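Local coordinates for protein adhesin LabA (Helicobacter pylori, PDB 6GMM) that probably helps Helicobacter pylori adhere to the gastric mucosa as a surface lectin that binds LacdiNAc glycans, at residues V62-N67 / G355-N360; A284-S289 / Y383-F388; N67-L72 / S243-M248. All blocks are in the same frame, centred on the assembly; numbering follows the deposited sequence.

Interaction 1. Residues V62-N67 / G355-N360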
loop_
_atom_site.group_PDB
_atom_site.type_symbol
_atom_site.label_atom_id
_atom_site.label_comp_id
_atom_site.label_asym_id
_atom_site.label_seq_id
_atom_site.Cartn_x
_atom_site.Cartn_y
_atom_site.Cartn_z
ATOM N N VAL A 62 2.472 -5.264 4.238
ATOM C CA VAL A 62 1.794 -5.883 5.372
ATOM C C VAL A 62 2.815 -6.036 6.462
ATOM O O VAL A 62 2.631 -5.466 7.532
ATOM C CB VAL A 62 1.183 -7.257 4.995
ATOM C CG1 VAL A 62 0.599 -7.967 6.224
ATOM C CG2 VAL A 62 0.133 -7.116 3.906
ATOM N N LEU A 63 3.922 -6.757 6.174
ATOM C CA LEU A 63 5.017 -6.998 7.119
ATOM C C LEU A 63 5.469 -5.741 7.867
ATOM O O LEU A 63 5.596 -5.783 9.086
ATOM C CB LEU A 63 6.202 -7.632 6.372
ATOM C CG LEU A 63 6.432 -9.127 6.641
ATOM C CD1 LEU A 63 5.166 -9.959 6.362
ATOM C CD2 LEU A 63 7.622 -9.650 5.819
ATOM N N LEU A 64 5.665 -4.619 7.169
ATOM C CA LEU A 64 6.095 -3.400 7.870
ATOM C C LEU A 64 5.027 -2.882 8.778
ATOM O O LEU A 64 5.362 -2.475 9.870
ATOM C CB LEU A 64 6.551 -2.290 6.892
ATOM C CG LEU A 64 7.276 -1.074 7.521
ATOM C CD1 LEU A 64 8.460 -1.495 8.335
ATOM C CD2 LEU A 64 7.674 -0.045 6.437
ATOM N N ALA A 65 3.754 -2.899 8.365
ATOM C CA ALA A 65 2.671 -2.443 9.250
ATOM C C ALA A 65 2.637 -3.291 10.511
ATOM O O ALA A 65 2.545 -2.722 11.596
ATOM C CB ALA A 65 1.318 -2.498 8.538
ATOM N N LEU A 66 2.809 -4.633 10.394
ATOM C CA LEU A 66 2.765 -5.528 11.578
ATOM C C LEU A 66 3.950 -5.307 12.530
ATOM O O LEU A 66 3.745 -5.025 13.720
ATOM C CB LEU A 66 2.643 -7.008 11.154
ATOM C CG LEU A 66 1.469 -7.373 10.241
ATOM C CD1 LEU A 66 1.530 -8.816 9.840
ATOM C CD2 LEU A 66 0.114 -7.045 10.876
ATOM N N ASN A 67 5.184 -5.378 11.999
ATOM C CA ASN A 67 6.408 -5.129 12.759
ATOM C C ASN A 67 6.361 -3.737 13.366
ATOM O O ASN A 67 6.808 -3.545 14.491
ATOM C CB ASN A 67 7.625 -5.246 11.856
ATOM C CG ASN A 67 7.956 -6.665 11.468
ATOM O OD1 ASN A 67 7.856 -7.598 12.266
ATOM N ND2 ASN A 67 8.367 -6.863 10.228
ATOM N N GLY A 355 13.579 -2.080 10.835
ATOM C CA GLY A 355 14.584 -1.483 9.957
ATOM C C GLY A 355 14.873 -2.224 8.663
ATOM O O GLY A 355 14.976 -1.601 7.605
ATOM N N GLU A 356 15.023 -3.553 8.739
ATOM C CA GLU A 356 15.273 -4.386 7.569
ATOM C C GLU A 356 13.997 -4.548 6.729
ATOM O O GLU A 356 14.092 -4.674 5.510
ATOM C CB GLU A 356 15.893 -5.751 7.945
ATOM C CG GLU A 356 14.993 -6.679 8.756
ATOM C CD GLU A 356 15.384 -8.146 8.767
ATOM O OE1 GLU A 356 14.687 -8.946 8.098
ATOM O OE2 GLU A 356 16.361 -8.502 9.468
ATOM N N THR A 357 12.804 -4.522 7.366
ATOM C CA THR A 357 11.563 -4.665 6.602
ATOM C C THR A 357 11.325 -3.432 5.702
ATOM O O THR A 357 10.968 -3.623 4.534
ATOM C CB THR A 357 10.382 -5.029 7.501
ATOM O OG1 THR A 357 10.708 -6.240 8.201
ATOM C CG2 THR A 357 9.080 -5.227 6.703
ATOM N N VAL A 358 11.600 -2.190 6.208
ATOM C CA VAL A 358 11.441 -0.964 5.410
ATOM C C VAL A 358 12.407 -1.018 4.210
ATOM O O VAL A 358 12.001 -0.700 3.094
ATOM C CB VAL A 358 11.465 0.387 6.196
ATOM C CG1 VAL A 358 12.831 0.686 6.799
ATOM C CG2 VAL A 358 11.005 1.549 5.306
ATOM N N THR A 359 13.621 -1.543 4.413
ATOM C CA THR A 359 14.595 -1.742 3.337
ATOM C C THR A 359 14.036 -2.744 2.335
ATOM O O THR A 359 13.989 -2.419 1.155
ATOM C CB THR A 359 15.954 -2.167 3.906
ATOM O OG1 THR A 359 16.448 -1.084 4.692
ATOM C CG2 THR A 359 16.973 -2.519 2.818
ATOM N N ASN A 360 13.560 -3.923 2.800
ATOM C CA ASN A 360 12.982 -4.956 1.923
ATOM C C ASN A 360 11.749 -4.488 1.172
ATOM O O ASN A 360 11.568 -4.892 0.036
ATOM C CB ASN A 360 12.707 -6.240 2.693
ATOM C CG ASN A 360 13.971 -6.918 3.154
ATOM O OD1 ASN A 360 15.091 -6.492 2.831
ATOM N ND2 ASN A 360 13.825 -7.982 3.929
#

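Interaction 2. Residues A284-S289 / Y383-F388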
loop_
_atom_site.group_PDB
_atom_site.type_symbol
_atom_site.label_atom_id
_atom_site.label_comp_id
_atom_site.label_asym_id
_atom_site.label_seq_id
_atom_site.Cartn_x
_atom_site.Cartn_y
_atom_site.Cartn_z
ATOM N N ALA A 284 -13.686 -8.975 -27.471
ATOM C CA ALA A 284 -13.052 -8.421 -26.258
ATOM C C ALA A 284 -13.886 -8.525 -24.963
ATOM O O ALA A 284 -13.720 -7.707 -24.045
ATOM C CB ALA A 284 -12.636 -6.979 -26.504
ATOM N N ASN A 285 -14.696 -9.594 -24.839
ATOM C CA ASN A 285 -15.525 -9.824 -23.658
ATOM C C ASN A 285 -14.684 -10.058 -22.387
ATOM O O ASN A 285 -15.209 -9.871 -21.283
ATOM C CB ASN A 285 -16.570 -10.937 -23.907
ATOM C CG ASN A 285 -16.034 -12.298 -24.325
ATOM O OD1 ASN A 285 -14.830 -12.590 -24.229
ATOM N ND2 ASN A 285 -16.943 -13.201 -24.744
ATOM N N PHE A 286 -13.366 -10.383 -22.544
ATOM C CA PHE A 286 -12.384 -10.604 -21.455
ATOM C C PHE A 286 -11.825 -9.291 -20.899
ATOM O O PHE A 286 -11.163 -9.291 -19.861
ATOM C CB PHE A 286 -11.189 -11.448 -21.972
ATOM C CG PHE A 286 -10.402 -10.814 -23.111
ATOM C CD1 PHE A 286 -9.374 -9.904 -22.854
ATOM C CD2 PHE A 286 -10.706 -11.103 -24.436
ATOM C CE1 PHE A 286 -8.694 -9.276 -23.912
ATOM C CE2 PHE A 286 -10.006 -10.497 -25.479
ATOM C CZ PHE A 286 -9.016 -9.578 -25.213
ATOM N N ALA A 287 -11.999 -8.191 -21.639
ATOM C CA ALA A 287 -11.437 -6.879 -21.326
ATOM C C ALA A 287 -11.836 -6.292 -19.977
ATOM O O ALA A 287 -11.016 -5.615 -19.367
ATOM C CB ALA A 287 -11.759 -5.891 -22.433
ATOM N N GLN A 288 -13.084 -6.504 -19.539
ATOM C CA GLN A 288 -13.601 -5.982 -18.272
ATOM C C GLN A 288 -12.808 -6.459 -17.061
ATOM O O GLN A 288 -12.378 -5.632 -16.257
ATOM C CB GLN A 288 -15.090 -6.313 -18.102
ATOM C CG GLN A 288 -15.882 -5.162 -17.504
ATOM C CD GLN A 288 -16.381 -4.228 -18.572
ATOM O OE1 GLN A 288 -17.433 -4.457 -19.185
ATOM N NE2 GLN A 288 -15.636 -3.154 -18.817
ATOM N N SER A 289 -12.608 -7.795 -16.940
ATOM C CA SER A 289 -11.828 -8.403 -15.852
ATOM C C SER A 289 -10.332 -8.051 -16.029
ATOM O O SER A 289 -9.620 -7.880 -15.049
ATOM C CB SER A 289 -12.040 -9.913 -15.829
ATOM O OG SER A 289 -11.661 -10.496 -17.066
ATOM N N TYR A 383 -9.000 -0.828 -20.837
ATOM C CA TYR A 383 -10.104 0.133 -20.858
ATOM C C TYR A 383 -10.546 0.455 -22.285
ATOM O O TYR A 383 -11.747 0.571 -22.550
ATOM C CB TYR A 383 -9.768 1.414 -20.069
ATOM C CG TYR A 383 -10.901 2.423 -20.075
ATOM C CD1 TYR A 383 -11.963 2.315 -19.180
ATOM C CD2 TYR A 383 -10.931 3.459 -21.003
ATOM C CE1 TYR A 383 -13.010 3.236 -19.185
ATOM C CE2 TYR A 383 -11.971 4.391 -21.013
ATOM C CZ TYR A 383 -13.009 4.277 -20.101
ATOM O OH TYR A 383 -14.037 5.189 -20.117
ATOM N N THR A 384 -9.578 0.586 -23.205
ATOM C CA THR A 384 -9.857 0.876 -24.625
ATOM C C THR A 384 -10.619 -0.297 -25.252
ATOM O O THR A 384 -11.674 -0.058 -25.837
ATOM C CB THR A 384 -8.583 1.314 -25.382
ATOM O OG1 THR A 384 -7.941 2.370 -24.658
ATOM C CG2 THR A 384 -8.880 1.832 -26.776
ATOM N N LEU A 385 -10.132 -1.548 -25.088
ATOM C CA LEU A 385 -10.819 -2.757 -25.578
ATOM C C LEU A 385 -12.220 -2.869 -24.977
ATOM O O LEU A 385 -13.144 -3.208 -25.688
ATOM C CB LEU A 385 -10.043 -4.029 -25.204
ATOM C CG LEU A 385 -8.867 -4.411 -26.065
ATOM C CD1 LEU A 385 -8.099 -5.514 -25.408
ATOM C CD2 LEU A 385 -9.333 -4.875 -27.464
ATOM N N ALA A 386 -12.377 -2.598 -23.665
ATOM C CA ALA A 386 -13.678 -2.662 -22.994
ATOM C C ALA A 386 -14.674 -1.646 -23.554
ATOM O O ALA A 386 -15.878 -1.914 -23.556
ATOM C CB ALA A 386 -13.505 -2.427 -21.524
ATOM N N ASN A 387 -14.171 -0.494 -24.040
ATOM C CA ASN A 387 -15.025 0.579 -24.558
ATOM C C ASN A 387 -14.662 0.996 -25.965
ATOM O O ASN A 387 -14.834 2.168 -26.295
ATOM C CB ASN A 387 -14.941 1.797 -23.623
ATOM C CG ASN A 387 -15.340 1.499 -22.214
ATOM O OD1 ASN A 387 -16.520 1.575 -21.847
ATOM N ND2 ASN A 387 -14.359 1.150 -21.400
ATOM N N PHE A 388 -14.255 0.031 -26.830
ATOM C CA PHE A 388 -13.752 0.261 -28.190
ATOM C C PHE A 388 -14.629 1.157 -29.050
ATOM O O PHE A 388 -14.128 2.151 -29.585
ATOM C CB PHE A 388 -13.437 -1.044 -28.917
ATOM C CG PHE A 388 -12.572 -0.788 -30.127
ATOM C CD1 PHE A 388 -11.211 -0.545 -29.990
ATOM C CD2 PHE A 388 -13.132 -0.702 -31.398
ATOM C CE1 PHE A 388 -10.421 -0.237 -31.116
ATOM C CE2 PHE A 388 -12.344 -0.390 -32.512
ATOM C CZ PHE A 388 -10.990 -0.182 -32.366
#

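Interaction 3. Residues N67-L72 / S243-M248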
loop_
_atom_site.group_PDB
_atom_site.type_symbol
_atom_site.label_atom_id
_atom_site.label_comp_id
_atom_site.label_asym_id
_atom_site.label_seq_id
_atom_site.Cartn_x
_atom_site.Cartn_y
_atom_site.Cartn_z
ATOM N N ASN A 67 5.184 -5.378 11.999
ATOM C CA ASN A 67 6.408 -5.129 12.759
ATOM C C ASN A 67 6.361 -3.737 13.366
ATOM O O ASN A 67 6.808 -3.545 14.491
ATOM C CB ASN A 67 7.625 -5.246 11.856
ATOM C CG ASN A 67 7.956 -6.665 11.468
ATOM O OD1 ASN A 67 7.856 -7.598 12.266
ATOM N ND2 ASN A 67 8.367 -6.863 10.228
ATOM N N ALA A 68 5.823 -2.759 12.657
ATOM C CA ALA A 68 5.776 -1.434 13.275
ATOM C C ALA A 68 4.726 -1.352 14.392
ATOM O O ALA A 68 4.970 -0.660 15.383
ATOM C CB ALA A 68 5.592 -0.342 12.234
ATOM N N ALA A 69 3.611 -2.117 14.298
ATOM C CA ALA A 69 2.621 -2.069 15.389
ATOM C C ALA A 69 3.144 -2.805 16.630
ATOM O O ALA A 69 3.091 -2.254 17.729
ATOM C CB ALA A 69 1.289 -2.630 14.949
ATOM N N ALA A 70 3.715 -4.022 16.441
ATOM C CA ALA A 70 4.302 -4.823 17.510
ATOM C C ALA A 70 5.515 -4.102 18.110
ATOM O O ALA A 70 5.680 -4.088 19.326
ATOM C CB ALA A 70 4.704 -6.199 16.989
ATOM N N GLY A 71 6.338 -3.514 17.265
ATOM C CA GLY A 71 7.528 -2.778 17.684
ATOM C C GLY A 71 7.229 -1.594 18.593
ATOM O O GLY A 71 7.957 -1.393 19.565
ATOM N N LEU A 72 6.161 -0.785 18.298
ATOM C CA LEU A 72 5.830 0.360 19.164
ATOM C C LEU A 72 5.526 -0.186 20.562
ATOM O O LEU A 72 6.149 0.244 21.524
ATOM C CB LEU A 72 4.674 1.244 18.644
ATOM C CG LEU A 72 4.370 2.551 19.446
ATOM C CD1 LEU A 72 5.438 3.611 19.223
ATOM C CD2 LEU A 72 3.008 3.150 19.060
ATOM N N SER A 243 0.174 8.074 14.717
ATOM C CA SER A 243 -0.463 8.519 13.487
ATOM C C SER A 243 0.107 7.797 12.253
ATOM O O SER A 243 -0.672 7.221 11.476
ATOM C CB SER A 243 -0.397 10.037 13.339
ATOM O OG SER A 243 -1.123 10.459 12.193
ATOM N N ALA A 244 1.463 7.759 12.135
ATOM C CA ALA A 244 2.160 7.105 11.024
ATOM C C ALA A 244 1.797 5.638 10.956
ATOM O O ALA A 244 1.591 5.117 9.872
ATOM C CB ALA A 244 3.659 7.248 11.195
ATOM N N ILE A 245 1.676 4.981 12.103
ATOM C CA ILE A 245 1.395 3.551 12.116
ATOM C C ILE A 245 -0.047 3.267 11.730
ATOM O O ILE A 245 -0.296 2.306 11.000
ATOM C CB ILE A 245 1.822 2.886 13.455
ATOM C CG1 ILE A 245 3.361 3.060 13.686
ATOM C CG2 ILE A 245 1.422 1.402 13.440
ATOM C CD1 ILE A 245 3.903 2.568 15.110
ATOM N N GLN A 246 -0.990 4.100 12.202
ATOM C CA GLN A 246 -2.417 3.965 11.867
ATOM C C GLN A 246 -2.643 4.031 10.379
ATOM O O GLN A 246 -3.372 3.190 9.843
ATOM C CB GLN A 246 -3.264 5.037 12.574
ATOM C CG GLN A 246 -3.358 4.798 14.098
ATOM C CD GLN A 246 -4.393 3.769 14.502
ATOM O OE1 GLN A 246 -5.301 4.084 15.289
ATOM N NE2 GLN A 246 -4.234 2.489 14.062
ATOM N N ASP A 247 -1.973 4.985 9.696
ATOM C CA ASP A 247 -2.074 5.167 8.240
ATOM C C ASP A 247 -1.401 3.976 7.513
ATOM O O ASP A 247 -1.896 3.523 6.480
ATOM C CB ASP A 247 -1.392 6.477 7.867
ATOM C CG ASP A 247 -2.132 7.740 8.284
ATOM O OD1 ASP A 247 -3.394 7.715 8.328
ATOM O OD2 ASP A 247 -1.465 8.791 8.431
ATOM N N MET A 248 -0.283 3.450 8.075
ATOM C CA MET A 248 0.428 2.288 7.534
ATOM C C MET A 248 -0.540 1.088 7.494
ATOM O O MET A 248 -0.652 0.414 6.480
ATOM C CB MET A 248 1.620 1.945 8.427
ATOM C CG MET A 248 2.864 2.727 8.110
ATOM S SD MET A 248 4.197 2.333 9.260
ATOM C CE MET A 248 4.682 0.789 8.630
#

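Interaction 1. Residues V62-N67 / G355-N360
Thr357 of helix 354-366 sets its side chain against Leu63, Leu64 and Asn67 of helix 57-76, and every atom of that short side chain has a partner. The two segments run nearly antiparallel, at 160°, with axes 9.2 Å apart at closest approach, and the CA atoms of Leu64 and Thr357 face each other at 5.8 Å. From its CB, which touches both Leu64 CD1 and Asn67 ND2, Thr357 forks. With chi1 at -57° putting OG1 beside the backbone N, CG2 of Thr357 stands anti to that N and comes 3.5 Å from Leu64 N; it also touches CB of Leu63 and CB of Leu64. The other branch, OG1, turns back beside its own helix and hydrogen-bonds the carbonyl oxygen of Tyr353, one helical turn earlier, while Asn67 ND2 lies 3.2 Å from Thr357 OG1, its side chain crossing that of Thr357 at about a right angle. The amide of Asn67 is fixed at its other end, where OD1 accepts a hydrogen bond from the backbone N of Gly350. Thr357 OG1 and Asn67 OD1, both buried, are thus satisfied from residues outside the pair.

Leu64 slides past Thr357 in the opposite direction. Its CG stands anti to the backbone N (chi1 -169°), which carries both methyls to Val358: Leu64 CD2 comes to 3.8 Å from Val358 CB and also meets Val358 CG2, whereas CD1 approaches Val358 N. The contact is buried helix-to-helix packing. Behind it, Val62, Ala65 and Leu66 turn to helix 188-205; Val62 also touches helix 239-264, as does Leu64 from within the contact, and Leu66 and Asn67 meet Phe145 of helix 128-145, placing helix 57-76 inside a bundle with helix 354-366 along one flank.

Interaction 2. Residues A284-S289 / Y383-F388
Leu385, near the end of helix 369-386, fits its side chain against three residues in and just after the turn that leads into helix 287-311. Leu385 CB lies 3.8 Å from Ala287 CB, Leu385 CD2 is 4.0 Å from Ala284 CB, and its CD1 approaches CE1 and CZ of the Phe286 ring obliquely. Ala287 continues the contact onto the next residue, its CB 3.6 Å from Ala386 N, and the small methyls let the backbones come close, with the CA atoms of Ala287 and Ala386 5.1 Å apart. At the outer border the bent chain of Gln288 brings NE2 to 3.5 Å from Ala386 CB.

A type I turn from Ala284 to Ala287, closed by Ala287 N to Ala284 O, presents the methyls of Ala284 and Ala287 to Leu385. On the other segment Asn387, the first residue to leave the helix after Ala386, donates from ND2 to Tyr383 O at 2.9 Å, nearly straight (165°) and onto a lone pair, while ND2 also sits over one face of the Tyr383 ring.

Further out, Arg39 of helix 32-50 makes a cation-pi contact with Phe286, Ile35 of that helix touches both Phe286 and Leu385, and Thr384 leans on helix 4-28, placing the junction against the N-terminal helices.

Interaction 3. Residues N67-L72 / S243-M248
Ile245 of helix 239-264 reaches furthest into helix 57-76, and the closest packing gathers round its tip. Ile245 CD1 stands 3.4 Å from the carbonyl oxygen of Ala68 and 3.9 Å from Leu72 CB, with Leu72 CD2 just beyond, so one methyl group fills the step between residues a helical turn apart. The tip gets there because CG1 lies anti to the carbonyl carbon (chi1 -60°) and the chain then runs extended through chi2 (173°). The side chains of Leu72 and Ile245 meet at a slant. Met248 supplies a second close point, bending at chi3 to bring CE to 3.9 Å from Ala68 CB.

The fit is looser along the rest of Ile245. Its second branch, Ile245 CG2, lies 4.2 Å from Ala69 CA and about as far from Ala69 CB, and its CG1 is no nearer to Ala68 CB. The axes are 10.0 Å apart at closest approach and the segments run roughly antiparallel, at 148°. The more polar side of helix 239-264 turns elsewhere: Asp247 forms a salt bridge with Arg313, and partly exposed Gln246 has a weak hydrogen bond to Thr200. Helix 188-205 closes one border, where Ala195 meets Ala69, Ile199 meets Ile245 and Leu202 meets Leu72, while helix 287-311 covers Met248 with Val307 and Phe311.

All five touching residues are buried and all are apolar. Cohesion between the two segments therefore comes from dispersion and from excluding water, without a polar bond across them to fix their register; the carbonyl of Ala68 that the Ile245 methyl approaches is already engaged within its own helix, accepting from Leu72 N. The fit is one of shape: small alanines of helix 57-76 receive the longer side chains of helix 239-264.

Overall arrangement
From the N terminus, helix 57-76 comes first and serves two contacts in succession: residues 62-67 take part in interaction 1 and residues 67-72 in interaction 3, with Asn67 common to both segments. Interaction 3 closes first, on helix 239-264; interaction 1 closes much later, on helix 354-366, so interaction 3 is nested within its loop. Their centres are 10 Å apart, and Met248 CE touches Leu64 CG at 3.4 Å, joining the two into one packed region. Interaction 2 opens after interaction 3 has closed, in the turn leading into helix 287-311, and crosses interaction 1 by closing on helix 369-386. Its centre is 37 Å from that of interaction 1, near the N-terminal helices.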